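Local structure of probable protein phosphatase 2C 50 (5ZCG) at residues A35-L40 against D46-R51; V78-A83 against T108-R113. The protein is probably a magnesium-dependent serine/threonine phosphatase of the PP2C family, removing phosphate groups from phosphorylated proteins. The protein carries 5 engineered substitutions. All blocks are in the same frame, centred on the assembly; numbering follows the deposited sequence.

Contact 1 of 2, residues A35-L40 against D46-R51; sequences ASRRDL and DADALR
Arg37 and Ala47 meet through their backbone-near atoms, with Ala47 CB 4.1 Å from Arg37 CA, while the far end of the arginine runs on to Asp48. With CG anti to the backbone N (chi1 170°) and a bend at chi3, the Arg37 chain carries its guanidinium beside the carboxylate of Asp48. One oxygen takes the load: Arg37 NH2 donates to Asp48 OD2 at 2.7 Å, nearly straight and in the guanidinium plane, and OD2 answers with its syn lone pair. Arg37 NE adds a weak bond to the same oxygen, so the salt bridge is gripped from the guanidinium edge, although the two flat groups are turned 51° apart. The other oxygen, Asp48 OD1, pairs with Arg32, and Arg37 NH1 is held by the carbonyl of Met94. With an alanine at Arg37, Asp48 OD2 would probably lose its cationic mate and Met94 O this donor.

Ala47, buried, also receives Leu40, whose CB lies 4.2 Å from Ala47 CB; farther out Leu40 CD1 touches Leu50 CD1 at 4.2 Å. A water joins the backbones, donating to Arg37 O and accepting from Ala47 N at 2.9 Å. Each segment carries a side chain that bonds to its own backbone: Ser36 OG, at the N-cap of helix 37-41, accepts from Asp39 N at 3.0 Å, and Asp46 OD1 accepts from Asp48 N, an Asx turn. The arrangement is a short N-capped helix with the following loop, its Asx turn included, folded back against it, at the surface of the PP2C domain just ahead of strand 53-63.

Contact 2 of 2, residues V78-A83 against T108-R113; sequences VVLSAA and TKCFQR. Engineered in segment 78-83: Ala82 (natural residue Glu), Ala83 (natural residue Glu).
Val79 and Leu80 of one helix close round the thiol of Cys110 on the other, and the contact between the segments is apolar, with no hydrogen bond crossing it. Cys110 SG, anti to its own backbone nitrogen (chi1 160°), reaches toward the first helix and lies 3.9 Å from both Val79 CG1 and Leu80 CB. The sulfur also comes 3.8 Å from Leu80 N, so it rests against the backbone of that helix as well as its side chains. Leu80 and Cys110 are the residues whose CA atoms face each other most closely, at 5.7 Å.

A second kind of contact uses the aliphatic part of a charged residue. Val79 CG1, the branch anti to the backbone N, points between Cys110 and Arg113 and meets Arg113 CG at 3.9 Å. The methylenes near the base of Arg113, CB and CG, pack here at the exposed margin.

The segment axes approach to 9.2 Å, with 139° between their N-to-C directions, so the helices cross at a slant in an antiparallel sense. These are parts of helices 67-91 and 99-118, which also meet through Val79 on Val114 and Leu80 on Phe107. On the sheet side, Leu80 packs on Phe26 of strand 18-28, whereas Phe111 turns to Ala146 and Val148 of strand 143-151, laying the helix pair on one sheet of the PP2C fold.

Contact 1 comes first along the chain and is complete before contact 2 begins; strand 53-63 and the start of helix 67-91 lie between them. Their centres are 23 Å apart and their nearest atoms about 11 Å, so they do not touch. The centre of contact 1 is about 27 Å from the centre of the chain, in the surface connection between strands 18-28 and 53-63, while contact 2 is buried in the helix pair lying on the sheet that contains both strands. Arg37 donates to the carbonyl of Met94, just beyond helix 67-91, and weakly to that of Leu91 at its end, which connects the two regions. Contact 1 closes the connection on itself, and contact 2 pairs two helices over the sheet.

Contact 1 of 2, residues A35-L40 against D46-R51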
loop_
_atom_site.group_PDB
_atom_site.type_symbol
_atom_site.label_atom_id
_atom_site.label_comp_id
_atom_site.label_asym_id
_atom_site.label_seq_id
_atom_site.Cartn_x
_atom_site.Cartn_y
_atom_site.Cartn_z
ATOM N N ALA A 35 -17.650 27.453 -6.898
ATOM C CA ALA A 35 -18.776 28.188 -7.458
ATOM C C ALA A 35 -18.354 28.828 -8.774
ATOM O O ALA A 35 -17.166 29.055 -9.026
ATOM C CB ALA A 35 -19.304 29.230 -6.472
ATOM N N SER A 36 -19.336 29.101 -9.628
ATOM C CA SER A 36 -19.002 29.587 -10.957
ATOM C C SER A 36 -18.535 31.039 -10.902
ATOM O O SER A 36 -18.865 31.798 -9.986
ATOM C CB SER A 36 -20.204 29.462 -11.893
ATOM O OG SER A 36 -21.071 30.575 -11.756
ATOM N N ARG A 37 -17.747 31.420 -11.911
ATOM C CA ARG A 37 -17.296 32.804 -12.016
ATOM C C ARG A 37 -18.469 33.750 -12.246
ATOM O O ARG A 37 -18.488 34.871 -11.720
ATOM C CB ARG A 37 -16.264 32.936 -13.138
ATOM C CG ARG A 37 -15.902 34.383 -13.481
ATOM C CD ARG A 37 -15.035 34.462 -14.728
ATOM N NE ARG A 37 -13.650 34.069 -14.474
ATOM C CZ ARG A 37 -12.938 33.292 -15.283
ATOM N NH1 ARG A 37 -13.479 32.819 -16.397
ATOM N NH2 ARG A 37 -11.684 32.980 -14.977
ATOM N N ARG A 38 -19.465 33.307 -13.018
ATOM C CA ARG A 38 -20.628 34.142 -13.313
ATOM C C ARG A 38 -21.394 34.503 -12.042
ATOM O O ARG A 38 -21.758 35.669 -11.825
ATOM C CB ARG A 38 -21.523 33.409 -14.316
ATOM C CG ARG A 38 -23.014 33.653 -14.175
ATOM C CD ARG A 38 -23.807 32.564 -14.895
ATOM N NE ARG A 38 -24.031 31.389 -14.054
ATOM C CZ ARG A 38 -23.688 30.148 -14.385
ATOM N NH1 ARG A 38 -23.099 29.900 -15.547
ATOM N NH2 ARG A 38 -23.938 29.149 -13.547
ATOM N N ASP A 39 -21.629 33.512 -11.175
ATOM C CA ASP A 39 -22.425 33.742 -9.973
ATOM C C ASP A 39 -21.718 34.688 -9.010
ATOM O O ASP A 39 -22.359 35.545 -8.393
ATOM C CB ASP A 39 -22.743 32.410 -9.300
ATOM C CG ASP A 39 -23.636 31.530 -10.155
ATOM O OD1 ASP A 39 -24.536 32.080 -10.827
ATOM O OD2 ASP A 39 -23.439 30.296 -10.159
ATOM N N LEU A 40 -20.395 34.549 -8.867
ATOM C CA LEU A 40 -19.655 35.435 -7.972
ATOM C C LEU A 40 -19.525 36.831 -8.565
ATOM O O LEU A 40 -19.573 37.828 -7.835
ATOM C CB LEU A 40 -18.270 34.860 -7.675
ATOM C CG LEU A 40 -18.138 33.898 -6.496
ATOM C CD1 LEU A 40 -18.715 34.507 -5.223
ATOM C CD2 LEU A 40 -18.815 32.599 -6.818
ATOM N N ASP A 46 -14.420 38.684 -7.536
ATOM C CA ASP A 46 -13.567 38.059 -8.540
ATOM C C ASP A 46 -13.233 36.657 -8.048
ATOM O O ASP A 46 -12.454 36.491 -7.105
ATOM C CB ASP A 46 -12.321 38.917 -8.762
ATOM C CG ASP A 46 -11.349 38.330 -9.769
ATOM O OD1 ASP A 46 -11.601 37.240 -10.325
ATOM O OD2 ASP A 46 -10.316 38.986 -10.013
ATOM N N ALA A 47 -13.814 35.650 -8.703
ATOM C CA ALA A 47 -13.656 34.276 -8.245
ATOM C C ALA A 47 -12.206 33.818 -8.318
ATOM O O ALA A 47 -11.770 33.011 -7.487
ATOM C CB ALA A 47 -14.555 33.350 -9.063
ATOM N N ASP A 48 -11.436 34.332 -9.283
ATOM C CA ASP A 48 -10.042 33.927 -9.396
ATOM C C ASP A 48 -9.162 34.558 -8.320
ATOM O O ASP A 48 -8.079 34.032 -8.043
ATOM C CB ASP A 48 -9.500 34.283 -10.781
ATOM C CG ASP A 48 -10.229 33.557 -11.900
ATOM O OD1 ASP A 48 -10.131 32.313 -11.974
ATOM O OD2 ASP A 48 -10.894 34.235 -12.712
ATOM N N ALA A 49 -9.615 35.642 -7.682
ATOM C CA ALA A 49 -8.822 36.342 -6.677
ATOM C C ALA A 49 -9.168 35.964 -5.239
ATOM O O ALA A 49 -8.312 36.101 -4.358
ATOM C CB ALA A 49 -8.975 37.856 -6.847
ATOM N N LEU A 50 -10.373 35.459 -4.985
ATOM C CA LEU A 50 -10.795 35.203 -3.615
ATOM C C LEU A 50 -9.893 34.158 -2.970
ATOM O O LEU A 50 -9.439 33.212 -3.623
ATOM C CB LEU A 50 -12.241 34.720 -3.594
ATOM C CG LEU A 50 -13.346 35.759 -3.769
ATOM C CD1 LEU A 50 -14.666 35.065 -4.069
ATOM C CD2 LEU A 50 -13.464 36.612 -2.520
ATOM N N ARG A 51 -9.645 34.322 -1.673
ATOM C CA ARG A 51 -8.787 33.406 -0.936
ATOM C C ARG A 51 -9.589 32.696 0.143
ATOM O O ARG A 51 -10.273 33.339 0.948
ATOM C CB ARG A 51 -7.614 34.160 -0.300
ATOM C CG ARG A 51 -6.814 35.003 -1.282
ATOM C CD ARG A 51 -5.422 34.432 -1.478
ATOM N NE ARG A 51 -4.696 34.369 -0.214
ATOM C CZ ARG A 51 -4.053 35.396 0.329
ATOM N NH1 ARG A 51 -4.039 36.573 -0.283
ATOM N NH2 ARG A 51 -3.421 35.246 1.487
HETATM O O HOH W 1 -16.067 36.083 -10.502
#

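Contact 2 of 2, residues V78-A83 against T108-R113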
loop_
_atom_site.group_PDB
_atom_site.type_symbol
_atom_site.label_atom_id
_atom_site.label_comp_id
_atom_site.label_asym_id
_atom_site.label_seq_id
_atom_site.Cartn_x
_atom_site.Cartn_y
_atom_site.Cartn_z
ATOM N N VAL A 78 2.445 18.924 0.193
ATOM C CA VAL A 78 3.260 19.884 -0.549
ATOM C C VAL A 78 2.902 19.853 -2.031
ATOM O O VAL A 78 2.674 20.901 -2.663
ATOM C CB VAL A 78 4.756 19.581 -0.339
ATOM C CG1 VAL A 78 5.631 20.567 -1.134
ATOM C CG2 VAL A 78 5.114 19.584 1.143
ATOM N N VAL A 79 2.822 18.646 -2.600
ATOM C CA VAL A 79 2.473 18.509 -4.011
ATOM C C VAL A 79 1.066 19.034 -4.261
ATOM O O VAL A 79 0.815 19.733 -5.251
ATOM C CB VAL A 79 2.633 17.047 -4.471
ATOM C CG1 VAL A 79 2.098 16.863 -5.886
ATOM C CG2 VAL A 79 4.095 16.633 -4.408
ATOM N N LEU A 80 0.131 18.737 -3.352
ATOM C CA LEU A 80 -1.237 19.209 -3.522
ATOM C C LEU A 80 -1.317 20.727 -3.420
ATOM O O LEU A 80 -2.056 21.360 -4.182
ATOM C CB LEU A 80 -2.156 18.563 -2.496
ATOM C CG LEU A 80 -3.635 18.908 -2.675
ATOM C CD1 LEU A 80 -4.131 18.425 -4.024
ATOM C CD2 LEU A 80 -4.458 18.298 -1.566
ATOM N N SER A 81 -0.571 21.335 -2.487
ATOM C CA SER A 81 -0.606 22.788 -2.363
ATOM C C SER A 81 -0.093 23.454 -3.632
ATOM O O SER A 81 -0.721 24.383 -4.158
ATOM C CB SER A 81 0.216 23.233 -1.157
ATOM O OG SER A 81 -0.054 24.586 -0.848
ATOM N N ALA A 82 1.046 22.973 -4.149
ATOM C CA ALA A 82 1.587 23.534 -5.387
ATOM C C ALA A 82 0.627 23.335 -6.556
ATOM O O ALA A 82 0.435 24.247 -7.376
ATOM C CB ALA A 82 2.946 22.907 -5.699
ATOM N N ALA A 83 0.015 22.152 -6.654
ATOM C CA ALA A 83 -0.914 21.885 -7.749
ATOM C C ALA A 83 -2.150 22.769 -7.654
ATOM O O ALA A 83 -2.666 23.232 -8.677
ATOM C CB ALA A 83 -1.310 20.405 -7.759
ATOM N N THR A 108 -5.903 13.420 -8.868
ATOM C CA THR A 108 -5.297 12.330 -9.626
ATOM C C THR A 108 -3.852 12.652 -9.977
ATOM O O THR A 108 -2.960 11.810 -9.813
ATOM C CB THR A 108 -6.116 12.061 -10.891
ATOM O OG1 THR A 108 -7.379 11.489 -10.532
ATOM C CG2 THR A 108 -5.377 11.109 -11.828
ATOM N N LYS A 109 -3.603 13.879 -10.453
ATOM C CA LYS A 109 -2.253 14.286 -10.819
ATOM C C LYS A 109 -1.345 14.376 -9.599
ATOM O O LYS A 109 -0.170 14.007 -9.674
ATOM C CB LYS A 109 -2.290 15.629 -11.557
ATOM C CG LYS A 109 -2.379 15.521 -13.080
ATOM C CD LYS A 109 -3.594 14.712 -13.515
ATOM C CE LYS A 109 -3.395 14.073 -14.881
ATOM N NZ LYS A 109 -4.323 12.923 -15.082
ATOM N N CYS A 110 -1.865 14.857 -8.465
ATOM C CA CYS A 110 -1.044 14.908 -7.257
ATOM C C CYS A 110 -0.640 13.506 -6.806
ATOM O O CYS A 110 0.542 13.240 -6.534
ATOM C CB CYS A 110 -1.799 15.641 -6.148
ATOM S SG CYS A 110 -1.189 15.308 -4.473
ATOM N N PHE A 111 -1.612 12.588 -6.732
ATOM C CA PHE A 111 -1.307 11.222 -6.307
ATOM C C PHE A 111 -0.359 10.541 -7.288
ATOM O O PHE A 111 0.566 9.822 -6.880
ATOM C CB PHE A 111 -2.598 10.417 -6.153
ATOM C CG PHE A 111 -3.282 10.594 -4.813
ATOM C CD1 PHE A 111 -3.344 11.839 -4.203
ATOM C CD2 PHE A 111 -3.868 9.512 -4.172
ATOM C CE1 PHE A 111 -3.973 12.001 -2.974
ATOM C CE2 PHE A 111 -4.501 9.667 -2.942
ATOM C CZ PHE A 111 -4.553 10.912 -2.343
ATOM N N GLN A 112 -0.567 10.764 -8.592
ATOM C CA GLN A 112 0.306 10.177 -9.600
ATOM C C GLN A 112 1.715 10.737 -9.501
ATOM O O GLN A 112 2.691 10.014 -9.717
ATOM C CB GLN A 112 -0.269 10.425 -10.997
ATOM C CG GLN A 112 0.531 9.798 -12.132
ATOM C CD GLN A 112 0.547 8.281 -12.064
ATOM O OE1 GLN A 112 -0.481 7.629 -12.257
ATOM N NE2 GLN A 112 1.717 7.711 -11.786
ATOM N N ARG A 113 1.843 12.027 -9.184
ATOM C CA ARG A 113 3.163 12.632 -9.057
ATOM C C ARG A 113 3.906 12.070 -7.857
ATOM O O ARG A 113 5.103 11.768 -7.940
ATOM C CB ARG A 113 3.034 14.152 -8.952
ATOM C CG ARG A 113 4.296 14.860 -8.479
ATOM C CD ARG A 113 5.304 15.031 -9.607
ATOM N NE ARG A 113 4.664 15.398 -10.870
ATOM C CZ ARG A 113 4.245 16.624 -11.170
ATOM N NH1 ARG A 113 4.397 17.614 -10.300
ATOM N NH2 ARG A 113 3.673 16.862 -12.343
#